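PDB 4Q6B: extracellular ligand-binding receptor from Desulfitobacterium hafniense, which probably serves as the substrate-binding component of an ABC transporter for amino acid uptake, and holds leucine between its two lobes. Local coordinates for residues E28-L32 with A273-Y278; G42-R46 with L300-L305; L63-F69 with P89-Y94; S256-P260 with L340-K344. All coordinates share one frame; numbering follows the deposited sequence.

Contact 1 (E28-L32 with A273-Y278)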
loop_
_atom_site.group_PDB
_atom_site.type_symbol
_atom_site.label_atom_id
_atom_site.label_comp_id
_atom_site.label_asym_id
_atom_site.label_seq_id
_atom_site.Cartn_x
_atom_site.Cartn_y
_atom_site.Cartn_z
ATOM N N GLU A 28 -10.816 -10.802 -5.777
ATOM C CA GLU A 28 -11.473 -11.660 -4.801
ATOM C C GLU A 28 -11.883 -10.842 -3.555
ATOM O O GLU A 28 -13.001 -10.980 -3.041
ATOM C CB GLU A 28 -10.563 -12.842 -4.426
ATOM C CG GLU A 28 -10.497 -13.926 -5.503
ATOM C CD GLU A 28 -9.613 -13.578 -6.718
ATOM O OE1 GLU A 28 -9.602 -14.398 -7.659
ATOM O OE2 GLU A 28 -8.911 -12.563 -6.737
ATOM N N GLY A 29 -10.992 -10.005 -3.050
ATOM C CA GLY A 29 -11.321 -9.212 -1.857
ATOM C C GLY A 29 -12.452 -8.220 -2.119
ATOM O O GLY A 29 -13.345 -8.059 -1.269
ATOM N N LEU A 30 -12.413 -7.560 -3.284
ATOM C CA LEU A 30 -13.507 -6.676 -3.724
ATOM C C LEU A 30 -14.804 -7.453 -3.801
ATOM O O LEU A 30 -15.854 -6.974 -3.311
ATOM C CB LEU A 30 -13.256 -6.053 -5.111
ATOM C CG LEU A 30 -11.980 -5.238 -5.317
ATOM C CD1 LEU A 30 -11.810 -4.922 -6.788
ATOM C CD2 LEU A 30 -12.081 -3.915 -4.507
ATOM N N GLU A 31 -14.783 -8.629 -4.426
ATOM C CA GLU A 31 -16.022 -9.386 -4.652
ATOM C C GLU A 31 -16.645 -9.877 -3.335
ATOM O O GLU A 31 -17.853 -9.799 -3.140
ATOM C CB GLU A 31 -15.767 -10.548 -5.637
ATOM C CG GLU A 31 -16.948 -11.502 -5.857
ATOM C CD GLU A 31 -16.598 -12.740 -6.690
ATOM O OE1 GLU A 31 -15.965 -13.701 -6.159
ATOM O OE2 GLU A 31 -16.971 -12.749 -7.882
ATOM N N LEU A 32 -15.806 -10.318 -2.414
ATOM C CA LEU A 32 -16.288 -10.687 -1.081
ATOM C C LEU A 32 -16.982 -9.507 -0.375
ATOM O O LEU A 32 -17.983 -9.705 0.301
ATOM C CB LEU A 32 -15.126 -11.216 -0.229
ATOM C CG LEU A 32 -15.525 -11.962 1.043
ATOM C CD1 LEU A 32 -16.195 -13.332 0.804
ATOM C CD2 LEU A 32 -14.325 -12.166 1.969
ATOM N N ALA A 273 -14.126 -15.948 6.141
ATOM C CA ALA A 273 -15.009 -15.813 4.979
ATOM C C ALA A 273 -14.200 -15.924 3.691
ATOM O O ALA A 273 -14.627 -16.602 2.739
ATOM C CB ALA A 273 -15.759 -14.475 5.022
ATOM N N PHE A 274 -13.026 -15.301 3.676
ATOM C CA PHE A 274 -12.241 -15.267 2.445
ATOM C C PHE A 274 -11.744 -16.699 2.159
ATOM O O PHE A 274 -11.899 -17.218 1.034
ATOM C CB PHE A 274 -11.091 -14.275 2.572
ATOM C CG PHE A 274 -10.357 -14.082 1.300
ATOM C CD1 PHE A 274 -9.395 -15.004 0.910
ATOM C CD2 PHE A 274 -10.658 -13.020 0.477
ATOM C CE1 PHE A 274 -8.722 -14.876 -0.309
ATOM C CE2 PHE A 274 -9.989 -12.870 -0.740
ATOM C CZ PHE A 274 -9.005 -13.819 -1.114
ATOM N N ARG A 275 -11.168 -17.332 3.176
ATOM C CA ARG A 275 -10.747 -18.718 3.039
ATOM C C ARG A 275 -11.852 -19.664 2.564
ATOM O O ARG A 275 -11.619 -20.535 1.718
ATOM C CB ARG A 275 -10.206 -19.231 4.369
ATOM C CG ARG A 275 -8.838 -18.724 4.732
ATOM C CD ARG A 275 -8.347 -19.486 5.968
ATOM N NE ARG A 275 -6.974 -19.127 6.321
ATOM C CZ ARG A 275 -5.895 -19.786 5.899
ATOM N NH1 ARG A 275 -6.026 -20.837 5.095
ATOM N NH2 ARG A 275 -4.683 -19.392 6.278
ATOM N N ARG A 276 -13.048 -19.528 3.130
ATOM C CA ARG A 276 -14.162 -20.385 2.736
ATOM C C ARG A 276 -14.610 -20.183 1.291
ATOM O O ARG A 276 -14.931 -21.153 0.585
ATOM C CB ARG A 276 -15.350 -20.181 3.684
ATOM C CG ARG A 276 -16.616 -20.869 3.214
ATOM C CD ARG A 276 -17.509 -21.218 4.387
ATOM N NE ARG A 276 -18.521 -20.195 4.649
ATOM C CZ ARG A 276 -19.809 -20.321 4.326
ATOM N NH1 ARG A 276 -20.238 -21.426 3.722
ATOM N NH2 ARG A 276 -20.672 -19.346 4.603
ATOM N N GLU A 277 -14.642 -18.934 0.855
ATOM C CA GLU A 277 -15.085 -18.635 -0.504
ATOM C C GLU A 277 -14.007 -18.937 -1.563
ATOM O O GLU A 277 -14.339 -19.439 -2.659
ATOM C CB GLU A 277 -15.527 -17.166 -0.587
ATOM C CG GLU A 277 -16.046 -16.758 -1.967
ATOM C CD GLU A 277 -17.317 -17.512 -2.392
ATOM O OE1 GLU A 277 -18.192 -17.774 -1.529
ATOM O OE2 GLU A 277 -17.445 -17.840 -3.596
ATOM N N TYR A 278 -12.736 -18.678 -1.239
ATOM C CA TYR A 278 -11.667 -18.688 -2.270
ATOM C C TYR A 278 -10.621 -19.776 -2.070
ATOM O O TYR A 278 -9.859 -20.075 -2.989
ATOM C CB TYR A 278 -11.004 -17.306 -2.453
ATOM C CG TYR A 278 -12.024 -16.261 -2.796
ATOM C CD1 TYR A 278 -12.706 -16.307 -4.013
ATOM C CD2 TYR A 278 -12.350 -15.257 -1.890
ATOM C CE1 TYR A 278 -13.673 -15.381 -4.343
ATOM C CE2 TYR A 278 -13.326 -14.310 -2.214
ATOM C CZ TYR A 278 -13.977 -14.389 -3.425
ATOM O OH TYR A 278 -14.948 -13.458 -3.755
#
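The aliphatic root of Glu-28 lies flat against the ring of Tyr-278, its CB 3.7 Å from the ring centroid and 6° off the normal, a CH-pi contact. The opposite face is covered by Glu-277 CG, 3.4 Å above the plane, which holds the ring between two methylene groups. Glu-28 suits this place because its chain bends at chi2 and carries the carboxylate away from the other helix, so that of the side chain CB and CG do the touching. CB also reaches the Phe-274 ring, 3.7 Å from CE2, while the backbone N of Gly-29 sits at that ring's edge.

The phenol of Tyr-278 crosses to the first helix and donates to Glu-31 OE1 over 2.6 Å, using the anti lone pair, with carboxylate and ring only 16° from coplanar. This neutral donor is likely to steady the charge on Glu-31, which has the like charge of Glu-277 nearby.

Helix 26-39 here meets helix 265-278, a segment far along the chain; such pairing is expected of a type I periplasmic binding protein, whose lobes are each built from separated parts of the sequence. The two short segments cross at 106°, their axes 10.8 Å apart at closest. Leu-32 is the knob in a hole formed by Ala-273, Phe-274, Glu-277 and Tyr-278. Its CD2 lies 3.8 Å from Phe-274 CA, and CD1 is 4.1 Å from Glu-277 CB; small Ala-273 leaves room for the branched end. Helix 284-301 adjoins both partners, Tyr-290 touching Leu-32 and Ala-286 touching Phe-274.

Contact 2 (G42-R46 with L300-L305)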
loop_
_atom_site.group_PDB
_atom_site.type_symbol
_atom_site.label_atom_id
_atom_site.label_comp_id
_atom_site.label_asym_id
_atom_site.label_seq_id
_atom_site.Cartn_x
_atom_site.Cartn_y
_atom_site.Cartn_z
ATOM N N GLY A 42 -27.710 -3.983 0.606
ATOM C CA GLY A 42 -27.232 -3.064 -0.424
ATOM C C GLY A 42 -26.980 -1.679 0.147
ATOM O O GLY A 42 -26.768 -1.505 1.366
ATOM N N VAL A 43 -27.050 -0.691 -0.734
ATOM C CA VAL A 43 -26.822 0.704 -0.378
ATOM C C VAL A 43 -28.102 1.485 -0.719
ATOM O O VAL A 43 -28.517 1.540 -1.912
ATOM C CB VAL A 43 -25.645 1.300 -1.187
ATOM C CG1 VAL A 43 -25.411 2.765 -0.808
ATOM C CG2 VAL A 43 -24.369 0.493 -0.960
ATOM N N GLN A 44 -28.736 2.062 0.308
ATOM C CA GLN A 44 -30.022 2.734 0.157
ATOM C C GLN A 44 -30.990 1.837 -0.621
ATOM O O GLN A 44 -31.720 2.298 -1.509
ATOM C CB GLN A 44 -29.870 4.116 -0.504
ATOM C CG GLN A 44 -28.893 5.042 0.248
ATOM C CD GLN A 44 -28.857 6.479 -0.279
ATOM O OE1 GLN A 44 -29.770 6.929 -0.993
ATOM N NE2 GLN A 44 -27.809 7.214 0.091
ATOM N N GLY A 45 -30.977 0.546 -0.284
ATOM C CA GLY A 45 -31.899 -0.399 -0.884
ATOM C C GLY A 45 -31.557 -0.807 -2.310
ATOM O O GLY A 45 -32.333 -1.551 -2.924
ATOM N N ARG A 46 -30.417 -0.349 -2.831
ATOM C CA ARG A 46 -29.996 -0.678 -4.197
ATOM C C ARG A 46 -28.850 -1.698 -4.220
ATOM O O ARG A 46 -27.931 -1.638 -3.391
ATOM C CB ARG A 46 -29.529 0.591 -4.933
ATOM C CG ARG A 46 -30.659 1.457 -5.356
ATOM C CD ARG A 46 -30.467 2.899 -4.961
ATOM N NE ARG A 46 -30.125 3.705 -6.129
ATOM C CZ ARG A 46 -30.582 4.934 -6.354
ATOM N NH1 ARG A 46 -31.420 5.514 -5.492
ATOM N NH2 ARG A 46 -30.202 5.584 -7.443
ATOM N N LEU A 300 -21.474 5.959 1.435
ATOM C CA LEU A 300 -22.535 6.160 0.424
ATOM C C LEU A 300 -23.922 6.019 0.996
ATOM O O LEU A 300 -24.822 6.727 0.555
ATOM C CB LEU A 300 -22.366 5.171 -0.739
ATOM C CG LEU A 300 -21.288 5.516 -1.746
ATOM C CD1 LEU A 300 -20.870 4.252 -2.514
ATOM C CD2 LEU A 300 -21.739 6.591 -2.760
ATOM N N GLU A 301 -24.123 5.100 1.942
ATOM C CA GLU A 301 -25.411 4.932 2.629
ATOM C C GLU A 301 -25.946 6.291 3.151
ATOM O O GLU A 301 -27.136 6.557 3.156
ATOM C CB GLU A 301 -25.247 3.949 3.814
ATOM C CG GLU A 301 -26.559 3.580 4.522
ATOM C CD GLU A 301 -27.533 2.854 3.593
ATOM O OE1 GLU A 301 -28.764 3.020 3.739
ATOM O OE2 GLU A 301 -27.066 2.110 2.702
ATOM N N LYS A 302 -25.027 7.155 3.575
ATOM C CA LYS A 302 -25.412 8.361 4.272
ATOM C C LYS A 302 -25.399 9.563 3.356
ATOM O O LYS A 302 -25.612 10.686 3.808
ATOM C CB LYS A 302 -24.426 8.611 5.416
ATOM C CG LYS A 302 -24.248 7.430 6.367
ATOM C CD LYS A 302 -23.671 7.907 7.706
ATOM C CE LYS A 302 -22.932 6.771 8.426
ATOM N NZ LYS A 302 -22.292 7.176 9.716
ATOM N N SER A 303 -25.121 9.343 2.065
ATOM C CA SER A 303 -24.874 10.467 1.149
ATOM C C SER A 303 -26.007 10.666 0.156
ATOM O O SER A 303 -26.892 9.828 0.050
ATOM C CB SER A 303 -23.571 10.271 0.365
ATOM O OG SER A 303 -23.773 9.330 -0.693
ATOM N N ASP A 304 -25.943 11.780 -0.574
ATOM C CA ASP A 304 -26.808 12.051 -1.714
ATOM C C ASP A 304 -26.178 11.442 -2.961
ATOM O O ASP A 304 -25.169 11.936 -3.497
ATOM C CB ASP A 304 -26.984 13.568 -1.872
ATOM C CG ASP A 304 -27.788 13.943 -3.100
ATOM O OD1 ASP A 304 -27.756 15.132 -3.480
ATOM O OD2 ASP A 304 -28.443 13.049 -3.684
ATOM N N LEU A 305 -26.759 10.348 -3.439
ATOM C CA LEU A 305 -26.171 9.623 -4.547
ATOM C C LEU A 305 -26.287 10.424 -5.813
ATOM O O LEU A 305 -25.562 10.172 -6.785
ATOM C CB LEU A 305 -26.866 8.270 -4.710
ATOM C CG LEU A 305 -26.813 7.309 -3.508
ATOM C CD1 LEU A 305 -27.731 6.107 -3.740
ATOM C CD2 LEU A 305 -25.370 6.861 -3.268
HETATM O O HOH W 1 -29.404 9.430 -2.341
#
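Gln-44 and the carbonyls at the C-terminal end of helix 284-301 provide most of the polar links. The amide NE2 donates to Ser-303 O over 2.8 Å, with that oxygen close to the amide plane, and makes weak, more bent bonds to Leu-300 O and Glu-301 O. Thus one NH2 group is shared among carbonyls at and just beyond the helix end, where Leu-300 O already takes Ser-303 N. The extended chain of Gln-44, with CG anti to the carbonyl carbon (chi1 -56°), is long enough to reach them. A water donates to OE1 and accepts from Leu-305 N. A leucine in place of Gln-44 would probably leave Ser-303 O without this donor and the water without its OE1 partner. In the reverse direction Glu-301, bent at chi2, brings OE2 to the backbone N of Gln-44 at 2.9 Å; the N-H points almost straight at it (165°), on the syn side but 29° out of the carboxylate plane.

Val-43 to Arg-46 form a type I' turn, closed by reciprocal backbone bonds; Gly-42 just before it has positive phi, which favours glycine, and a CB there would also run into Arg-46 O.

Apolar packing completes the contact. Val-43 CG1 lies 3.9 Å from Leu-300 CB. Leu-305 lays CD1 over a face of the Arg-46 guanidinium, 4.0 Å above its plane, and the same methyl comes 3.5 Å from Gln-44 OE1.

The turn joins helix 26-39 to strand 47-54. Ile-11 of strand 10-17 touches Val-43, Arg-46 and Leu-305, Gln-76 of strand 75-79 meets Leu-300 and Leu-305, and Leu-311 of helix 311-317 touches Leu-300.

Contact 3 (L63-F69 with P89-Y94)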
loop_
_atom_site.group_PDB
_atom_site.type_symbol
_atom_site.label_atom_id
_atom_site.label_comp_id
_atom_site.label_asym_id
_atom_site.label_seq_id
_atom_site.Cartn_x
_atom_site.Cartn_y
_atom_site.Cartn_z
ATOM N N LEU A 63 -5.001 7.101 -17.387
ATOM C CA LEU A 63 -5.641 8.413 -17.591
ATOM C C LEU A 63 -6.933 8.281 -18.408
ATOM O O LEU A 63 -7.909 8.990 -18.160
ATOM C CB LEU A 63 -4.685 9.405 -18.273
ATOM C CG LEU A 63 -3.416 9.670 -17.418
ATOM C CD1 LEU A 63 -2.508 10.640 -18.110
ATOM C CD2 LEU A 63 -3.770 10.235 -16.019
ATOM N N ALA A 64 -6.939 7.400 -19.405
ATOM C CA ALA A 64 -8.146 7.176 -20.224
ATOM C C ALA A 64 -9.282 6.587 -19.388
ATOM O O ALA A 64 -10.454 6.978 -19.542
ATOM C CB ALA A 64 -7.817 6.257 -21.391
ATOM N N ILE A 65 -8.947 5.635 -18.523
ATOM C CA ILE A 65 -9.908 5.031 -17.609
ATOM C C ILE A 65 -10.438 6.091 -16.658
ATOM O O ILE A 65 -11.681 6.165 -16.396
ATOM C CB ILE A 65 -9.241 3.855 -16.846
ATOM C CG1 ILE A 65 -9.083 2.657 -17.810
ATOM C CG2 ILE A 65 -10.018 3.444 -15.571
ATOM C CD1 ILE A 65 -8.206 1.509 -17.280
ATOM N N ALA A 66 -9.534 6.951 -16.164
ATOM C CA ALA A 66 -9.961 7.951 -15.162
ATOM C C ALA A 66 -11.007 8.885 -15.782
ATOM O O ALA A 66 -12.062 9.165 -15.156
ATOM C CB ALA A 66 -8.724 8.776 -14.620
ATOM N N GLN A 67 -10.728 9.366 -16.999
ATOM C CA GLN A 67 -11.649 10.235 -17.703
ATOM C C GLN A 67 -12.947 9.505 -17.999
ATOM O O GLN A 67 -14.018 10.071 -17.871
ATOM C CB GLN A 67 -11.028 10.783 -19.006
ATOM C CG GLN A 67 -11.977 11.599 -19.898
ATOM C CD GLN A 67 -12.754 12.688 -19.155
ATOM O OE1 GLN A 67 -12.385 13.097 -18.045
ATOM N NE2 GLN A 67 -13.858 13.145 -19.759
ATOM N N ALA A 68 -12.858 8.240 -18.391
ATOM C CA ALA A 68 -14.090 7.493 -18.665
ATOM C C ALA A 68 -14.948 7.332 -17.417
ATOM O O ALA A 68 -16.200 7.434 -17.509
ATOM C CB ALA A 68 -13.779 6.152 -19.262
ATOM N N PHE A 69 -14.327 7.024 -16.289
ATOM C CA PHE A 69 -15.110 6.988 -15.028
ATOM C C PHE A 69 -15.669 8.353 -14.686
ATOM O O PHE A 69 -16.852 8.504 -14.326
ATOM C CB PHE A 69 -14.260 6.482 -13.856
ATOM C CG PHE A 69 -14.054 4.999 -13.845
ATOM C CD1 PHE A 69 -15.020 4.147 -14.349
ATOM C CD2 PHE A 69 -12.874 4.461 -13.349
ATOM C CE1 PHE A 69 -14.856 2.733 -14.270
ATOM C CE2 PHE A 69 -12.681 3.058 -13.273
ATOM C CZ PHE A 69 -13.678 2.182 -13.763
ATOM N N PRO A 89 -1.239 11.423 -11.214
ATOM C CA PRO A 89 -1.896 12.252 -12.252
ATOM C C PRO A 89 -3.382 11.918 -12.456
ATOM O O PRO A 89 -4.178 12.846 -12.740
ATOM C CB PRO A 89 -1.095 11.945 -13.525
ATOM C CG PRO A 89 -0.368 10.701 -13.247
ATOM C CD PRO A 89 -0.136 10.598 -11.751
ATOM N N ALA A 90 -3.768 10.645 -12.317
ATOM C CA ALA A 90 -5.191 10.310 -12.495
ATOM C C ALA A 90 -6.057 11.031 -11.447
ATOM O O ALA A 90 -7.156 11.461 -11.751
ATOM C CB ALA A 90 -5.438 8.792 -12.386
ATOM N N ALA A 91 -5.537 11.166 -10.227
ATOM C CA ALA A 91 -6.231 11.912 -9.165
ATOM C C ALA A 91 -6.582 13.335 -9.578
ATOM O O ALA A 91 -7.574 13.900 -9.039
ATOM C CB ALA A 91 -5.341 11.978 -7.911
ATOM N N SER A 92 -5.831 13.943 -10.505
ATOM C CA SER A 92 -6.171 15.315 -10.920
ATOM C C SER A 92 -7.511 15.303 -11.664
ATOM O O SER A 92 -8.325 16.211 -11.512
ATOM C CB SER A 92 -5.068 15.910 -11.808
ATOM O OG SER A 92 -5.458 17.245 -12.239
ATOM N N ILE A 93 -7.703 14.295 -12.512
ATOM C CA ILE A 93 -8.939 14.126 -13.257
ATOM C C ILE A 93 -10.089 13.837 -12.296
ATOM O O ILE A 93 -11.170 14.415 -12.410
ATOM C CB ILE A 93 -8.803 12.972 -14.291
ATOM C CG1 ILE A 93 -7.767 13.349 -15.368
ATOM C CG2 ILE A 93 -10.187 12.632 -14.941
ATOM C CD1 ILE A 93 -7.478 12.191 -16.340
ATOM N N TYR A 94 -9.903 12.913 -11.351
ATOM C CA TYR A 94 -10.975 12.624 -10.404
ATOM C C TYR A 94 -11.282 13.836 -9.545
ATOM O O TYR A 94 -12.452 14.167 -9.357
ATOM C CB TYR A 94 -10.539 11.460 -9.534
ATOM C CG TYR A 94 -10.349 10.151 -10.292
ATOM C CD1 TYR A 94 -11.405 9.559 -11.011
ATOM C CD2 TYR A 94 -9.125 9.486 -10.253
ATOM C CE1 TYR A 94 -11.228 8.364 -11.705
ATOM C CE2 TYR A 94 -8.958 8.259 -10.875
ATOM C CZ TYR A 94 -10.011 7.706 -11.607
ATOM O OH TYR A 94 -9.795 6.510 -12.254
#
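Tyr-94 and Phe-69 meet at their edges rather than face to face: the phenol OH of Tyr-94 lies near the plane of the Phe-69 ring, 3.9 Å from CD2, and Phe-69 CB lies at the edge of the Tyr-94 ring. The two side chains run side by side in the same direction. Ala-66 approaches the Tyr-94 ring obliquely, its CB 3.4 Å from CZ, a tight fit suited to a side chain of one methyl. With CG anti to the carbonyl carbon (chi1 -65°), the tyrosine swings its ring across to the first helix, while its hydroxyl is hydrogen-bonded to His-81. A phenylalanine at this position would probably leave His-81 without that partner and the ring with less to fix its place against Ala-66.

Away from the rings the interface is aliphatic. Ala-66 CB meets Ala-90 CB at 4.0 Å, two small residues that bring the backbones close. Ile-93 fills the space beside them, placing CD1 3.7 Å from Leu-63 O and 4.0 Å from Ala-66 CB. Leu-63 reaches over the start of the segment with CD2 3.7 Å from Ala-90 N and against Pro-89 CB. Proline fits where the helix is kinked, since its nitrogen has no hydrogen to give to the preceding turn.

The segments run nearly parallel, 14° apart with axes 9.0 Å apart, as expected of consecutive helices on one face of a Rossmann-like parallel sheet. Strand 75-79 links helices 59-70 and 84-97, and both cover the sheet: Phe-69 rests on Val-51, Ala-53, Ile-75 and Val-78, and Tyr-94 on Val-78 and Met-101.

Contact 4 (S256-P260 with L340-K344)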
loop_
_atom_site.group_PDB
_atom_site.type_symbol
_atom_site.label_atom_id
_atom_site.label_comp_id
_atom_site.label_asym_id
_atom_site.label_seq_id
_atom_site.Cartn_x
_atom_site.Cartn_y
_atom_site.Cartn_z
ATOM N N SER A 256 4.633 -3.096 5.896
ATOM C CA SER A 256 3.472 -3.330 5.070
ATOM C C SER A 256 2.241 -3.055 5.886
ATOM O O SER A 256 2.282 -2.249 6.780
ATOM C CB SER A 256 3.455 -4.751 4.529
ATOM O OG SER A 256 2.488 -4.871 3.519
ATOM N N PHE A 257 1.142 -3.671 5.492
ATOM C CA PHE A 257 -0.130 -3.544 6.176
ATOM C C PHE A 257 -0.940 -4.845 6.059
ATOM O O PHE A 257 -0.646 -5.694 5.243
ATOM C CB PHE A 257 -0.913 -2.358 5.621
ATOM C CG PHE A 257 -1.113 -2.425 4.147
ATOM C CD1 PHE A 257 -0.270 -1.765 3.295
ATOM C CD2 PHE A 257 -2.136 -3.180 3.617
ATOM C CE1 PHE A 257 -0.440 -1.851 1.930
ATOM C CE2 PHE A 257 -2.307 -3.268 2.264
ATOM C CZ PHE A 257 -1.464 -2.601 1.420
ATOM N N PHE A 258 -1.930 -4.985 6.931
ATOM C CA PHE A 258 -2.775 -6.164 7.060
ATOM C C PHE A 258 -2.102 -7.282 7.846
ATOM O O PHE A 258 -1.117 -7.842 7.420
ATOM C CB PHE A 258 -3.347 -6.706 5.743
ATOM C CG PHE A 258 -4.267 -7.881 5.941
ATOM C CD1 PHE A 258 -5.373 -7.770 6.759
ATOM C CD2 PHE A 258 -4.008 -9.096 5.347
ATOM C CE1 PHE A 258 -6.210 -8.841 6.972
ATOM C CE2 PHE A 258 -4.844 -10.164 5.541
ATOM C CZ PHE A 258 -5.946 -10.037 6.357
ATOM N N ASN A 259 -2.665 -7.588 8.999
ATOM C CA ASN A 259 -2.189 -8.720 9.806
ATOM C C ASN A 259 -3.325 -9.724 9.914
ATOM O O ASN A 259 -4.312 -9.468 10.616
ATOM C CB ASN A 259 -1.807 -8.220 11.184
ATOM C CG ASN A 259 -1.303 -9.339 12.082
ATOM O OD1 ASN A 259 -1.367 -10.531 11.713
ATOM N ND2 ASN A 259 -0.793 -8.971 13.255
ATOM N N PRO A 260 -3.215 -10.873 9.232
ATOM C CA PRO A 260 -4.309 -11.844 9.273
ATOM C C PRO A 260 -4.404 -12.583 10.594
ATOM O O PRO A 260 -5.350 -13.350 10.785
ATOM C CB PRO A 260 -3.958 -12.822 8.151
ATOM C CG PRO A 260 -2.464 -12.698 7.991
ATOM C CD PRO A 260 -2.084 -11.308 8.382
ATOM N N LEU A 340 -2.124 1.500 10.907
ATOM C CA LEU A 340 -2.323 0.395 9.970
ATOM C C LEU A 340 -1.014 -0.305 9.571
ATOM O O LEU A 340 -1.073 -1.313 8.873
ATOM C CB LEU A 340 -2.950 0.914 8.679
ATOM C CG LEU A 340 -4.329 1.489 8.976
ATOM C CD1 LEU A 340 -4.740 2.388 7.825
ATOM C CD2 LEU A 340 -5.339 0.335 9.176
ATOM N N VAL A 341 0.143 0.199 9.990
ATOM C CA VAL A 341 1.384 -0.445 9.563
ATOM C C VAL A 341 1.550 -1.798 10.280
ATOM O O VAL A 341 1.375 -1.906 11.529
ATOM C CB VAL A 341 2.600 0.430 9.854
ATOM C CG1 VAL A 341 3.947 -0.380 9.658
ATOM C CG2 VAL A 341 2.568 1.675 8.950
ATOM N N VAL A 342 1.942 -2.831 9.505
ATOM C CA VAL A 342 2.214 -4.158 10.081
ATOM C C VAL A 342 3.605 -4.575 9.619
ATOM O O VAL A 342 3.897 -4.529 8.407
ATOM C CB VAL A 342 1.168 -5.160 9.543
ATOM C CG1 VAL A 342 1.474 -6.628 9.982
ATOM C CG2 VAL A 342 -0.244 -4.774 9.994
ATOM N N LEU A 343 4.475 -4.894 10.557
ATOM C CA LEU A 343 5.829 -5.351 10.219
ATOM C C LEU A 343 5.801 -6.877 10.087
ATOM O O LEU A 343 5.223 -7.602 10.924
ATOM C CB LEU A 343 6.833 -4.916 11.274
ATOM C CG LEU A 343 6.889 -3.406 11.538
ATOM C CD1 LEU A 343 8.118 -3.062 12.391
ATOM C CD2 LEU A 343 6.973 -2.649 10.247
ATOM N N LYS A 344 6.424 -7.363 9.021
ATOM C CA LYS A 344 6.324 -8.781 8.650
ATOM C C LYS A 344 7.708 -9.298 8.410
ATOM O O LYS A 344 8.451 -8.671 7.675
ATOM C CB LYS A 344 5.533 -8.878 7.340
ATOM C CG LYS A 344 4.130 -8.260 7.432
ATOM C CD LYS A 344 3.249 -8.606 6.247
ATOM C CE LYS A 344 1.910 -7.883 6.412
ATOM N NZ LYS A 344 0.981 -8.162 5.304
HETATM O O HOH W 2 -3.178 -2.990 8.387
#
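Ser-256 and Val-342 form an antiparallel hydrogen-bonded pair: Ser-256 N donates to Val-342 O at 3.0 Å, and Val-342 N returns to Ser-256 O at 2.8 Å.

Lys-344 adds side-chain bonds. Its fully extended chain carries NZ to Phe-257 O and Phe-258 O, each 3.0 Å away; it approaches the first from above the carbonyl plane and the second within it. Asp-234 forms a salt bridge with the ammonium group and is also hydrogen-bonded to Ser-256 OG, so the buried charge is matched. A water bridges Phe-258 N and Leu-340 O, which at 4.2 Å are too far apart to bond directly.

Val-342, whose beta branching suits a strand, supplies van der Waals packing with its two methyls: CG2 lies against the backbone at Phe-258 N, and CG1 is 3.8 Å from Asn-259 CB.

After Phe-257 the chain turns off toward helix 265-278, and strand 341-347 brings it back, consistent with two of the interlobe crossovers of this fold. Strand 341-347 runs between strands 253-257 and 350-353; Val-341 and Leu-343 touch helix 126-139, and Phe-257 and Phe-258 pack on helix 284-301.

In the fold
From the N terminus, helix 26-39 and the turn after it supply the first halves of contacts 1 and 2, which close only after 240 and 253 intervening residues. Contact 3 closes early, across strand 75-79, and lies within both of those long loops. Contact 4 opens later, at strand 253-257, and closes at 340-344; it follows contact 3 in series but crosses contacts 1 and 2, which also cross each other. Contacts 1 and 2 tie the late helices 265-278 and 284-301 to the early part of the chain within the first lobe, contact 3 pairs two helices covering that lobe's parallel sheet, and contact 4 joins two strands of the second lobe's mixed sheet.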